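Long-range contacts in delta-1-pyrroline-5-carboxylate dehydrogenase, mitochondrial (Mus musculus, PDB 4E3X), which catalyses the NAD+-dependent oxidation of L-glutamate gamma-semialdehyde to L-glutamate, the second step in the breakdown of proline: residues E142-T147 with D161-L166; S208-T213 with G344-S349; G217-A222 with N283-V288; L337-E342 with D508-S513; F388-D393 with G426-P431. All coordinates share one frame; numbering follows the deposited sequence. Where two conformers were deposited one is given.

How the interactions relate
Interaction 2 lies at the centre of the group, because it carries the nucleophile Cys348 and touches both bound prolines. Interaction 1 packs behind the 208-213 loop, with Asp161 OD2 2.9 Å from Thr213 N in a probable hydrogen bond. Interaction 3 meets it on the NAD side, where Ser208 CA packs 3.6 Å from Leu219 CD1. Interactions 2 and 4 share the proline of chain K and are probably hydrogen-bonded from Ser510 OG to Ser349 O, 2.9 Å apart. Interaction 5 shares the proline of chain J, and Gln346 OE1 probably accepts from Ile392 N at 2.9 Å. Interactions 3 and 5 are farthest apart, about 24 Å between centres.

Interaction 1. Residues E142-T147 with D161-L166; sequences EVLAKT and DAAAEL
Ala162 points its CB at helix 140-151, and that methyl lies 3.4 Å from Thr147 OG1. Val143 comes in beside it, CG2 standing 4.0 Å from Ala162 CB and also against Ala162 O, a buried oxygen with no partner in the model. Leu144 sends CD1 to within 3.6 Å of Ala163 CB. The contact is mostly van der Waals, and the small side chains let the helix axes approach to 8.7 Å, at 123° between their directions. One step out, the Thr147 hydroxyl is turned back along its own helix: with OG1 anti to the carbonyl carbon (chi1 -60°), it donates to Val143 O over 2.8 Å. That carbonyl also accepts from Thr147 N, the two donors reaching it from opposite faces of its plane. Thr147 OG1 is hydrogen-bonded as well to Thr213 OG1. A valine at Thr147 would probably leave the Thr213 hydroxyl without this mate and remove the second grip on Val143 O. Asp161 OD1 accepts from Ala214 N of helix 213-225, and OD2 makes a salt bridge with Lys153. Around helices 140-151 and 155-180, helix 45-55 lies beside Leu144, and helices 213-225 and 239-251 also pack against the pair.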
# COMPACT_ATOMS: atom_id res chain seq x y z
N GLU B 142 -14.74 -2.94 -32.78
CA GLU B 142 -13.31 -3.01 -33.04
C GLU B 142 -12.54 -3.71 -31.92
O GLU B 142 -11.75 -4.63 -32.18
CB GLU B 142 -12.75 -1.60 -33.24
CG GLU B 142 -11.23 -1.57 -33.41
CD GLU B 142 -10.62 -0.20 -33.22
OE1 GLU B 142 -11.36 0.81 -33.27
OE2 GLU B 142 -9.39 -0.12 -33.04
N VAL B 143 -12.73 -3.26 -30.68
CA VAL B 143 -11.95 -3.85 -29.59
C VAL B 143 -12.35 -5.30 -29.33
O VAL B 143 -11.51 -6.13 -28.98
CB VAL B 143 -11.94 -3.00 -28.30
CG1 VAL B 143 -11.35 -1.61 -28.59
CG2 VAL B 143 -13.32 -2.90 -27.67
N LEU B 144 -13.63 -5.61 -29.50
CA LEU B 144 -14.07 -6.99 -29.38
C LEU B 144 -13.40 -7.86 -30.45
O LEU B 144 -12.85 -8.92 -30.14
CB LEU B 144 -15.59 -7.09 -29.49
CG LEU B 144 -16.39 -7.05 -28.19
CD1 LEU B 144 -16.00 -5.90 -27.29
CD2 LEU B 144 -17.87 -7.01 -28.51
N ALA B 145 -13.46 -7.42 -31.70
CA ALA B 145 -12.94 -8.21 -32.81
C ALA B 145 -11.44 -8.43 -32.66
O ALA B 145 -10.94 -9.53 -32.93
CB ALA B 145 -13.26 -7.53 -34.14
N LYS B 146 -10.73 -7.40 -32.22
CA LYS B 146 -9.29 -7.50 -32.08
C LYS B 146 -8.91 -8.46 -30.94
O LYS B 146 -7.89 -9.14 -31.02
CB LYS B 146 -8.66 -6.12 -31.87
CG LYS B 146 -8.72 -5.29 -33.15
CD LYS B 146 -8.15 -3.89 -32.99
CE LYS B 146 -8.14 -3.19 -34.33
NZ LYS B 146 -7.62 -1.79 -34.23
N THR B 147 -9.73 -8.50 -29.91
CA THR B 147 -9.52 -9.42 -28.80
C THR B 147 -9.86 -10.86 -29.23
O THR B 147 -9.16 -11.82 -28.88
CB THR B 147 -10.34 -8.98 -27.57
OG1 THR B 147 -9.93 -7.66 -27.18
CG2 THR B 147 -10.14 -9.92 -26.40
N ASP B 161 -14.82 -8.61 -21.38
CA ASP B 161 -13.45 -8.16 -21.15
C ASP B 161 -13.18 -6.79 -21.81
O ASP B 161 -13.13 -5.76 -21.13
CB ASP B 161 -12.48 -9.23 -21.68
CG ASP B 161 -11.03 -8.76 -21.75
OD1 ASP B 161 -10.67 -7.77 -21.08
OD2 ASP B 161 -10.23 -9.41 -22.48
N ALA B 162 -13.00 -6.80 -23.13
CA ALA B 162 -12.57 -5.60 -23.85
C ALA B 162 -13.61 -4.49 -23.83
O ALA B 162 -13.28 -3.31 -23.94
CB ALA B 162 -12.20 -5.94 -25.28
N ALA B 163 -14.87 -4.88 -23.72
CA ALA B 163 -15.91 -3.88 -23.53
C ALA B 163 -16.20 -3.71 -22.04
O ALA B 163 -15.68 -2.80 -21.42
CB ALA B 163 -17.17 -4.25 -24.31
N ALA B 164 -17.00 -4.60 -21.46
CA ALA B 164 -17.56 -4.35 -20.13
C ALA B 164 -16.53 -4.07 -19.04
O ALA B 164 -16.61 -3.05 -18.38
CB ALA B 164 -18.48 -5.46 -19.71
N GLU B 165 -15.56 -4.96 -18.85
CA GLU B 165 -14.62 -4.77 -17.75
C GLU B 165 -13.76 -3.52 -17.95
O GLU B 165 -13.54 -2.77 -17.00
CB GLU B 165 -13.73 -5.99 -17.55
CG GLU B 165 -12.95 -5.91 -16.25
CD GLU B 165 -12.25 -7.21 -15.91
OE1 GLU B 165 -11.81 -7.91 -16.84
OE2 GLU B 165 -12.14 -7.53 -14.71
N LEU B 166 -13.27 -3.31 -19.17
CA LEU B 166 -12.42 -2.16 -19.45
C LEU B 166 -13.18 -0.85 -19.25
O LEU B 166 -12.70 0.08 -18.60
CB LEU B 166 -11.87 -2.26 -20.88
CG LEU B 166 -11.00 -1.08 -21.29
CD1 LEU B 166 -9.88 -0.86 -20.29
CD2 LEU B 166 -10.43 -1.33 -22.68

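Interaction 2. Residues S208-T213 with G344-S349; sequences SPFNFT and GGQKCS. With PRO (proline), chain K; PRO (proline), chain J.
Asn211 reaches across to Gln346 in the active site of the aldehyde dehydrogenase fold, where the loop after strand 203-207 faces the loop of the nucleophile Cys348. Asn211 probably stabilises the transition state, as the oxyanion-hole asparagine does in related enzymes. Its CG lies between the backbone N and the carbonyl carbon (chi1 65°), which carries the amide toward Gln346, and ND2 donates to Gln346 O over 3.1 Å, nearly straight at 164°. The acceptor lies in the plane of the Asn211 amide. This is the tight part, and Phe210 closes it: Asn211 CB sits over one face of the ring, while Phe210 CE1 comes 3.7 Å from Gln346 OE1, obliquely to the ring; that oxygen accepts from Ile392 N. The proline of chain J rests its CD 3.6 Å from Phe210 CD2. An alanine in place of Phe210 would probably open a gap between that proline and the Gln346 amide. The Phe212 side is looser across the loops, with Lys347 CD at the ring edge, 3.9 Å from Phe212 CZ. There the proline of chain K lays its CG over one face of the Phe212 ring, and its OXT accepts from Ser349 OG at 2.6 Å.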
# COMPACT_ATOMS: atom_id res chain seq x y z
N SER B 208 1.51 -5.84 -18.56
CA SER B 208 0.19 -6.47 -18.64
C SER B 208 0.21 -7.84 -19.33
O SER B 208 1.11 -8.14 -20.12
CB SER B 208 -0.80 -5.52 -19.33
OG SER B 208 -0.33 -5.12 -20.60
N PRO B 209 -0.78 -8.69 -19.02
CA PRO B 209 -0.80 -10.07 -19.52
C PRO B 209 -1.66 -10.25 -20.76
O PRO B 209 -2.45 -9.37 -21.13
CB PRO B 209 -1.44 -10.82 -18.35
CG PRO B 209 -2.46 -9.86 -17.86
CD PRO B 209 -1.84 -8.48 -18.02
N PHE B 210 -1.55 -11.41 -21.40
CA PHE B 210 -2.26 -11.65 -22.64
C PHE B 210 -3.75 -11.81 -22.47
O PHE B 210 -4.52 -11.61 -23.41
CB PHE B 210 -1.72 -12.90 -23.35
CG PHE B 210 -2.18 -14.21 -22.74
CD1 PHE B 210 -3.33 -14.84 -23.19
CD2 PHE B 210 -1.44 -14.82 -21.74
CE1 PHE B 210 -3.75 -16.04 -22.64
CE2 PHE B 210 -1.85 -16.03 -21.19
CZ PHE B 210 -3.01 -16.64 -21.64
N ASN B 211 -4.16 -12.24 -21.28
CA ASN B 211 -5.45 -12.91 -21.18
C ASN B 211 -6.67 -12.03 -21.00
O ASN B 211 -7.79 -12.48 -21.19
CB ASN B 211 -5.42 -14.05 -20.16
CG ASN B 211 -5.19 -13.56 -18.75
OD1 ASN B 211 -4.60 -12.50 -18.53
ND2 ASN B 211 -5.65 -14.34 -17.78
N PHE B 212 -6.44 -10.77 -20.63
CA PHE B 212 -7.52 -9.79 -20.58
C PHE B 212 -7.07 -8.47 -21.14
O PHE B 212 -6.16 -7.84 -20.62
CB PHE B 212 -8.03 -9.59 -19.15
CG PHE B 212 -8.82 -10.75 -18.63
CD1 PHE B 212 -8.20 -11.78 -17.94
CD2 PHE B 212 -10.19 -10.82 -18.86
CE1 PHE B 212 -8.94 -12.86 -17.47
CE2 PHE B 212 -10.93 -11.90 -18.39
CZ PHE B 212 -10.30 -12.92 -17.70
N THR B 213 -7.72 -8.05 -22.22
CA THR B 213 -7.49 -6.72 -22.77
C THR B 213 -7.69 -5.64 -21.72
O THR B 213 -6.95 -4.65 -21.67
CB THR B 213 -8.41 -6.51 -23.98
OG1 THR B 213 -8.03 -7.44 -24.99
CG2 THR B 213 -8.32 -5.09 -24.54
N GLY B 344 -10.70 -21.33 -22.60
CA GLY B 344 -9.76 -22.42 -22.46
C GLY B 344 -9.08 -22.51 -21.11
O GLY B 344 -7.94 -22.98 -21.02
N GLY B 345 -9.75 -22.03 -20.06
CA GLY B 345 -9.19 -22.05 -18.72
C GLY B 345 -8.03 -21.08 -18.52
O GLY B 345 -7.32 -21.16 -17.52
N GLN B 346 -7.85 -20.16 -19.47
CA GLN B 346 -6.73 -19.22 -19.41
C GLN B 346 -7.07 -17.99 -18.58
O GLN B 346 -6.95 -16.84 -19.04
CB GLN B 346 -6.32 -18.82 -20.82
CG GLN B 346 -5.95 -20.01 -21.68
CD GLN B 346 -5.60 -19.59 -23.08
OE1 GLN B 346 -4.43 -19.63 -23.48
NE2 GLN B 346 -6.61 -19.15 -23.84
N LYS B 347 -7.51 -18.22 -17.35
CA LYS B 347 -7.85 -17.13 -16.45
C LYS B 347 -7.20 -17.38 -15.11
O LYS B 347 -7.16 -18.52 -14.63
CB LYS B 347 -9.36 -17.04 -16.25
CG LYS B 347 -10.18 -16.82 -17.51
CD LYS B 347 -11.63 -16.55 -17.16
CE LYS B 347 -12.46 -16.28 -18.40
NZ LYS B 347 -13.87 -15.95 -18.06
N CYS B 348 -6.71 -16.32 -14.48
CA CYS B 348 -6.13 -16.43 -13.14
C CYS B 348 -7.16 -16.91 -12.14
O CYS B 348 -6.80 -17.37 -11.06
CB CYS B 348 -5.59 -15.08 -12.69
SG CYS B 348 -4.27 -14.45 -13.71
N SER B 349 -8.44 -16.79 -12.50
CA SER B 349 -9.57 -17.15 -11.64
C SER B 349 -10.19 -18.51 -11.96
O SER B 349 -11.10 -18.94 -11.25
CB SER B 349 -10.67 -16.10 -11.78
OG SER B 349 -11.06 -15.98 -13.14
N PRO K . -11.16 -10.73 -13.23
CA PRO K . -11.26 -11.97 -14.01
C PRO K . -12.21 -12.98 -13.38
O PRO K . -12.66 -12.83 -12.25
CB PRO K . -9.82 -12.49 -13.98
CG PRO K . -9.00 -11.25 -13.99
CD PRO K . -9.78 -10.23 -13.18
OXT PRO K . -12.55 -13.98 -14.02
N PRO J . 2.08 -17.90 -23.15
CA PRO J . 3.49 -17.81 -22.75
C PRO J . 3.89 -18.99 -21.87
O PRO J . 3.11 -19.93 -21.68
CB PRO J . 3.56 -16.49 -21.97
CG PRO J . 2.13 -15.97 -21.89
CD PRO J . 1.41 -16.59 -23.04
OXT PRO J . 5.00 -19.03 -21.34

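Interaction 3. Residues G217-A222 with N283-V288; sequences GNLAGA and NFTGSV
In the Rossmann-like NAD-binding domain, Leu219 of helix 213-225 packs onto Asn283 and Thr285 of strand 279-285, part of the parallel five-stranded sheet. Helix and strand run almost exactly antiparallel, 175° between directions, with their axes 8.6 Å apart. Leu219 carries the contact by splitting its two methyls. CD2 lies against the Asn283 amide, 3.4 Å from OD1, whereas CD1 extends along the strand to stand 3.7 Å from Thr285 OG1. The same leucine is gripped through its backbone. Asn283 swings its amide toward the helix, CG anti to the backbone N (chi1 -156°), and ND2 donates to Leu219 O over 3.0 Å. The donor meets a lone pair in the carbonyl plane, although the bond is somewhat bent at 148° and the oxygen is tilted from the amide plane. Because ND2 is also hydrogen-bonded to the Tyr537 hydroxyl, two partners hold the buried amide and fix which end faces the helix. The NAD-binding Ser208 lies beside Leu219, and the Thr285 side chain touches that of Glu314, the catalytic proton acceptor. Past the strand end come Gly286, Ser287 and Val288, which bind NAD; Ser287 is the N-cap of helix 288-300. A helix lying antiparallel on a parallel sheet, with the cofactor bound at the strand's C-terminal end, is the hallmark of a Rossmann-type domain.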
# COMPACT_ATOMS: atom_id res chain seq x y z
N GLY B 217 -5.42 -2.02 -19.96
CA GLY B 217 -6.00 -0.70 -19.86
C GLY B 217 -5.98 -0.18 -18.43
O GLY B 217 -5.69 0.99 -18.19
N ASN B 218 -6.29 -1.06 -17.48
CA ASN B 218 -6.29 -0.66 -16.07
C ASN B 218 -4.89 -0.48 -15.49
O ASN B 218 -4.64 0.45 -14.74
CB ASN B 218 -7.09 -1.67 -15.23
CG ASN B 218 -7.26 -1.21 -13.81
OD1 ASN B 218 -7.69 -0.09 -13.56
ND2 ASN B 218 -6.91 -2.07 -12.87
N LEU B 219 -3.98 -1.40 -15.80
CA LEU B 219 -2.62 -1.31 -15.25
C LEU B 219 -1.91 -0.03 -15.65
O LEU B 219 -1.18 0.55 -14.85
CB LEU B 219 -1.79 -2.51 -15.68
CG LEU B 219 -2.13 -3.87 -15.07
CD1 LEU B 219 -1.24 -4.91 -15.69
CD2 LEU B 219 -1.97 -3.86 -13.55
N ALA B 220 -2.11 0.41 -16.89
CA ALA B 220 -1.54 1.67 -17.35
C ALA B 220 -2.45 2.86 -17.01
O ALA B 220 -1.98 3.94 -16.66
CB ALA B 220 -1.27 1.61 -18.85
N GLY B 221 -3.75 2.65 -17.12
CA GLY B 221 -4.73 3.73 -16.99
C GLY B 221 -4.95 4.23 -15.57
O GLY B 221 -5.06 5.43 -15.35
N ALA B 222 -5.03 3.32 -14.61
CA ALA B 222 -5.28 3.75 -13.23
C ALA B 222 -4.15 4.64 -12.67
O ALA B 222 -4.44 5.70 -12.12
CB ALA B 222 -5.57 2.56 -12.34
N ASN B 283 3.40 -1.77 -11.83
CA ASN B 283 2.05 -2.31 -11.78
C ASN B 283 2.03 -3.52 -12.70
O ASN B 283 2.04 -3.38 -13.92
CB ASN B 283 1.03 -1.26 -12.21
CG ASN B 283 -0.37 -1.53 -11.66
OD1 ASN B 283 -0.55 -2.42 -10.83
ND2 ASN B 283 -1.36 -0.75 -12.11
N PHE B 284 2.05 -4.71 -12.09
CA PHE B 284 2.34 -5.95 -12.79
C PHE B 284 1.20 -6.95 -12.69
O PHE B 284 0.57 -7.11 -11.64
CB PHE B 284 3.59 -6.56 -12.16
CG PHE B 284 3.96 -7.92 -12.71
CD1 PHE B 284 3.53 -9.09 -12.09
CD2 PHE B 284 4.74 -8.02 -13.85
CE1 PHE B 284 3.87 -10.34 -12.60
CE2 PHE B 284 5.08 -9.26 -14.37
CZ PHE B 284 4.65 -10.42 -13.74
N THR B 285 0.95 -7.65 -13.79
CA THR B 285 0.12 -8.86 -13.75
C THR B 285 0.78 -9.90 -14.65
O THR B 285 1.07 -9.62 -15.80
CB THR B 285 -1.35 -8.58 -14.14
OG1 THR B 285 -1.91 -7.64 -13.21
CG2 THR B 285 -2.17 -9.88 -14.11
N GLY B 286 1.02 -11.09 -14.09
CA GLY B 286 1.75 -12.14 -14.78
C GLY B 286 2.17 -13.23 -13.81
O GLY B 286 1.44 -13.53 -12.86
N SER B 287 3.36 -13.81 -14.01
CA SER B 287 3.79 -14.97 -13.22
C SER B 287 4.42 -14.59 -11.89
O SER B 287 4.98 -13.50 -11.73
CB SER B 287 4.79 -15.81 -14.02
OG SER B 287 6.08 -15.21 -14.00
N VAL B 288 4.35 -15.52 -10.93
CA VAL B 288 5.04 -15.36 -9.65
C VAL B 288 6.56 -15.15 -9.82
O VAL B 288 7.10 -14.21 -9.23
CB VAL B 288 4.75 -16.55 -8.67
CG1 VAL B 288 5.55 -16.40 -7.39
CG2 VAL B 288 3.26 -16.66 -8.37

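Interaction 4. Residues L337-E342 with D508-S513; sequences LRSAFE and DKSTGS. With PRO (proline), chain K.
Ser339 and Thr511 bring their CA atoms within 5.6 Å where the last turns of helix 329-341 run up to the loop after strand 503-506, the loop of this aldehyde dehydrogenase fold that carries the substrate-binding Ser513. Ser339 OG donates to Ser510 OG over 2.7 Å. Both hydroxyls have further partners, Cys351 N for Ser339 and Ser349 O for Ser510, so the helix is tied to the loop of the nucleophile as well. Thr511 CG2 fills in beside the pair. Lys509 lies across the helix: its extended stem sets CD 3.8 Å from Arg338 CB, and a bend at its end (chi4 57°) turns the ammonium back to its own loop, where NZ donates to Thr511 OG1 at 2.9 Å. Glu342 OE1, 4.3 Å from Lys509 NZ, may ease the lysine's charge but is too far for a salt bridge. A water instead joins the two sides, 2.6 Å from Glu342 OE1 and also hydrogen-bonded to Thr511 OG1. Glu342 OE2 is hydrogen-bonded to Tyr559 OH of the second subunit. The loop then presents its amides to the carboxylate of the chain K proline: Ser513 N donates to O over 3.0 Å, and Gly512 N to OXT over 2.9 Å, almost straight at 175°.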
# COMPACT_ATOMS: atom_id res chain seq x y z
N LEU B 337 -18.15 -26.24 -15.40
CA LEU B 337 -17.80 -26.28 -16.81
C LEU B 337 -17.40 -24.89 -17.32
O LEU B 337 -16.40 -24.74 -18.03
CB LEU B 337 -18.96 -26.83 -17.64
CG LEU B 337 -19.20 -28.33 -17.47
CD1 LEU B 337 -20.48 -28.72 -18.18
CD2 LEU B 337 -18.01 -29.14 -17.98
N ARG B 338 -18.17 -23.87 -16.95
CA ARG B 338 -17.83 -22.51 -17.35
C ARG B 338 -16.51 -22.05 -16.74
O ARG B 338 -15.63 -21.55 -17.45
CB ARG B 338 -18.95 -21.53 -16.97
CG ARG B 338 -20.13 -21.53 -17.92
CD ARG B 338 -21.03 -20.36 -17.62
NE ARG B 338 -22.07 -20.19 -18.63
CZ ARG B 338 -23.01 -19.25 -18.57
NH1 ARG B 338 -23.03 -18.41 -17.54
NH2 ARG B 338 -23.92 -19.16 -19.52
N SER B 339 -16.36 -22.23 -15.44
CA SER B 339 -15.16 -21.74 -14.77
C SER B 339 -13.90 -22.44 -15.28
O SER B 339 -12.86 -21.80 -15.46
CB SER B 339 -15.28 -21.87 -13.26
OG SER B 339 -14.09 -21.40 -12.66
N ALA B 340 -13.99 -23.74 -15.50
CA ALA B 340 -12.81 -24.49 -15.91
C ALA B 340 -12.43 -24.28 -17.37
O ALA B 340 -11.24 -24.32 -17.71
CB ALA B 340 -13.01 -25.97 -15.65
N PHE B 341 -13.42 -24.09 -18.24
CA PHE B 341 -13.17 -24.18 -19.67
C PHE B 341 -13.39 -22.92 -20.51
O PHE B 341 -12.91 -22.84 -21.63
CB PHE B 341 -13.98 -25.34 -20.27
CG PHE B 341 -13.68 -26.68 -19.66
CD1 PHE B 341 -12.37 -27.05 -19.38
CD2 PHE B 341 -14.69 -27.58 -19.38
CE1 PHE B 341 -12.08 -28.28 -18.82
CE2 PHE B 341 -14.41 -28.82 -18.82
CZ PHE B 341 -13.10 -29.17 -18.55
N GLU B 342 -14.12 -21.93 -19.98
CA GLU B 342 -14.27 -20.68 -20.73
C GLU B 342 -12.89 -20.06 -20.98
O GLU B 342 -12.01 -20.13 -20.12
CB GLU B 342 -15.19 -19.69 -20.01
CG GLU B 342 -16.66 -20.07 -20.13
CD GLU B 342 -17.58 -19.11 -19.41
OE1 GLU B 342 -17.24 -18.64 -18.30
OE2 GLU B 342 -18.65 -18.81 -19.97
N ASP B 508 -21.87 -19.91 -6.74
CA ASP B 508 -21.58 -19.34 -8.05
C ASP B 508 -20.19 -19.77 -8.48
O ASP B 508 -19.41 -20.28 -7.66
CB ASP B 508 -21.70 -17.81 -8.04
CG ASP B 508 -22.18 -17.25 -9.37
OD1 ASP B 508 -21.91 -17.89 -10.42
OD2 ASP B 508 -22.83 -16.18 -9.38
N LYS B 509 -19.88 -19.59 -9.76
CA LYS B 509 -18.58 -19.99 -10.29
C LYS B 509 -17.45 -19.04 -9.87
O LYS B 509 -17.69 -17.89 -9.50
CB LYS B 509 -18.61 -20.13 -11.81
CG LYS B 509 -18.93 -18.84 -12.57
CD LYS B 509 -18.84 -19.08 -14.08
CE LYS B 509 -19.17 -17.84 -14.89
NZ LYS B 509 -18.28 -16.70 -14.55
N SER B 510 -16.21 -19.53 -9.96
CA SER B 510 -15.06 -18.81 -9.42
C SER B 510 -14.52 -17.73 -10.35
O SER B 510 -13.61 -17.00 -9.96
CB SER B 510 -13.94 -19.78 -9.04
OG SER B 510 -13.41 -20.40 -10.20
N THR B 511 -15.05 -17.64 -11.57
CA THR B 511 -14.62 -16.63 -12.54
C THR B 511 -15.66 -15.54 -12.68
O THR B 511 -16.77 -15.66 -12.18
CB THR B 511 -14.42 -17.24 -13.93
OG1 THR B 511 -15.65 -17.84 -14.36
CG2 THR B 511 -13.32 -18.29 -13.91
N GLY B 512 -15.29 -14.46 -13.38
CA GLY B 512 -16.25 -13.45 -13.78
C GLY B 512 -16.52 -12.35 -12.78
O GLY B 512 -17.65 -11.86 -12.69
N SER B 513 -15.50 -11.94 -12.04
CA SER B 513 -15.67 -10.80 -11.16
C SER B 513 -16.07 -9.57 -11.97
O SER B 513 -15.65 -9.38 -13.11
CB SER B 513 -14.39 -10.50 -10.38
OG SER B 513 -13.34 -10.10 -11.25
N PRO K . -11.16 -10.73 -13.23
CA PRO K . -11.26 -11.97 -14.01
C PRO K . -12.21 -12.98 -13.38
O PRO K . -12.66 -12.83 -12.25
CB PRO K . -9.82 -12.49 -13.98
CG PRO K . -9.00 -11.25 -13.99
CD PRO K . -9.78 -10.23 -13.18
OXT PRO K . -12.55 -13.98 -14.02
O HOH W 1 -15.02 -18.35 -16.91

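Interaction 5. Residues F388-D393 with G426-P431; sequences FSAVID and GYYVEP. With PRO (proline), chain J.
Tyr427, with CG anti to its carbonyl carbon (chi1 -57°), swings its ring beneath the backbone of Asp393, whose C sits over the ring centre, 3.7 Å from the plane. Phe388 has CG between its backbone N and carbonyl carbon (chi1 73°), which sends CZ to Pro431 CD, 3.6 Å away. Between these two aromatic ends the chains are pinned by Val391 N, donating over 2.9 Å to O of Tyr427, the centre of an inverse gamma turn, and by a water that donates to Ser389 O and accepts from Val429 N. Ala390 makes a CH-pi contact, its CB over the Tyr428 face, 4.2 Å from the ring centroid. Asp393, N-cap of helix 394-409, adds a ligand contact: OD1 takes a weak hydrogen bond from N of the chain J proline at 3.0 Å, a ligand also bonded to Arg399. The contact thus fastens the lead-in to that helix against the start of strand 428-436, with Ile400 on the two valines and Phe341 of helix 329-341 against Phe388 and Pro431.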
# COMPACT_ATOMS: atom_id res chain seq x y z
N PHE B 388 -15.28 -22.51 -26.65
CA PHE B 388 -13.97 -21.86 -26.50
C PHE B 388 -13.06 -22.29 -27.64
O PHE B 388 -13.36 -23.25 -28.35
CB PHE B 388 -13.34 -22.12 -25.11
CG PHE B 388 -12.81 -23.53 -24.89
CD1 PHE B 388 -13.62 -24.53 -24.39
CD2 PHE B 388 -11.47 -23.81 -25.13
CE1 PHE B 388 -13.11 -25.81 -24.16
CE2 PHE B 388 -10.96 -25.08 -24.90
CZ PHE B 388 -11.77 -26.08 -24.41
N SER B 389 -11.97 -21.55 -27.83
CA SER B 389 -11.09 -21.78 -28.97
C SER B 389 -9.69 -22.19 -28.53
O SER B 389 -9.47 -22.61 -27.39
CB SER B 389 -11.04 -20.52 -29.85
OG SER B 389 -10.42 -20.79 -31.10
N ALA B 390 -8.75 -22.07 -29.45
CA ALA B 390 -7.36 -22.40 -29.21
C ALA B 390 -6.78 -21.63 -28.03
O ALA B 390 -7.21 -20.52 -27.73
CB ALA B 390 -6.55 -22.10 -30.44
N VAL B 391 -5.79 -22.23 -27.37
CA VAL B 391 -5.02 -21.52 -26.36
C VAL B 391 -4.07 -20.53 -27.04
O VAL B 391 -3.92 -20.53 -28.27
CB VAL B 391 -4.26 -22.48 -25.41
CG1 VAL B 391 -5.26 -23.38 -24.67
CG2 VAL B 391 -3.22 -23.31 -26.17
N ILE B 392 -3.43 -19.68 -26.25
CA ILE B 392 -2.86 -18.44 -26.77
C ILE B 392 -1.66 -18.57 -27.71
O ILE B 392 -1.56 -17.84 -28.69
CB ILE B 392 -2.52 -17.46 -25.61
CG1 ILE B 392 -2.18 -16.06 -26.13
CG2 ILE B 392 -1.42 -18.02 -24.71
CD1 ILE B 392 -3.35 -15.32 -26.78
N ASP B 393 -0.74 -19.49 -27.41
CA ASP B 393 0.49 -19.57 -28.18
C ASP B 393 1.16 -20.94 -28.06
O ASP B 393 0.68 -21.83 -27.35
CB ASP B 393 1.47 -18.42 -27.84
CG ASP B 393 1.99 -18.46 -26.41
OD1 ASP B 393 1.74 -19.43 -25.67
OD2 ASP B 393 2.68 -17.49 -26.03
N GLY B 426 -4.33 -24.25 -35.44
CA GLY B 426 -4.34 -23.35 -34.29
C GLY B 426 -3.84 -24.14 -33.10
O GLY B 426 -3.61 -25.34 -33.22
N TYR B 427 -3.69 -23.49 -31.95
CA TYR B 427 -3.21 -24.18 -30.76
C TYR B 427 -4.37 -24.84 -30.02
O TYR B 427 -4.73 -24.45 -28.91
CB TYR B 427 -2.43 -23.21 -29.86
CG TYR B 427 -1.26 -22.59 -30.61
CD1 TYR B 427 -0.19 -23.37 -31.02
CD2 TYR B 427 -1.25 -21.24 -30.93
CE1 TYR B 427 0.88 -22.82 -31.71
CE2 TYR B 427 -0.19 -20.68 -31.62
CZ TYR B 427 0.87 -21.47 -32.00
OH TYR B 427 1.93 -20.93 -32.70
N TYR B 428 -4.96 -25.86 -30.64
CA TYR B 428 -6.21 -26.42 -30.16
C TYR B 428 -6.05 -27.54 -29.13
O TYR B 428 -5.42 -28.56 -29.40
CB TYR B 428 -7.04 -26.94 -31.34
CG TYR B 428 -7.81 -25.87 -32.08
CD1 TYR B 428 -8.89 -25.22 -31.49
CD2 TYR B 428 -7.49 -25.55 -33.40
CE1 TYR B 428 -9.61 -24.26 -32.18
CE2 TYR B 428 -8.22 -24.60 -34.10
CZ TYR B 428 -9.28 -23.97 -33.49
OH TYR B 428 -10.00 -23.03 -34.18
N VAL B 429 -6.65 -27.33 -27.97
CA VAL B 429 -6.68 -28.32 -26.90
C VAL B 429 -8.13 -28.60 -26.51
O VAL B 429 -8.88 -27.67 -26.22
CB VAL B 429 -5.93 -27.80 -25.65
CG1 VAL B 429 -5.91 -28.86 -24.55
CG2 VAL B 429 -4.52 -27.38 -26.02
N GLU B 430 -8.52 -29.87 -26.52
CA GLU B 430 -9.86 -30.24 -26.07
C GLU B 430 -9.99 -30.01 -24.57
O GLU B 430 -8.99 -30.08 -23.84
CB GLU B 430 -10.16 -31.70 -26.40
CG GLU B 430 -10.19 -32.01 -27.89
CD GLU B 430 -11.20 -31.17 -28.64
OE1 GLU B 430 -10.86 -30.67 -29.74
OE2 GLU B 430 -12.34 -31.00 -28.15
N PRO B 431 -11.22 -29.75 -24.08
CA PRO B 431 -11.38 -29.67 -22.63
C PRO B 431 -11.08 -31.03 -22.02
O PRO B 431 -11.46 -32.06 -22.59
CB PRO B 431 -12.86 -29.30 -22.47
CG PRO B 431 -13.52 -29.77 -23.72
CD PRO B 431 -12.49 -29.58 -24.80
N PRO J . 2.08 -17.90 -23.15
CA PRO J . 3.49 -17.81 -22.75
C PRO J . 3.89 -18.99 -21.87
O PRO J . 3.11 -19.93 -21.68
CB PRO J . 3.56 -16.49 -21.97
CG PRO J . 2.13 -15.97 -21.89
CD PRO J . 1.41 -16.59 -23.04
OXT PRO J . 5.00 -19.03 -21.34
O HOH W 2 -8.26 -25.14 -27.23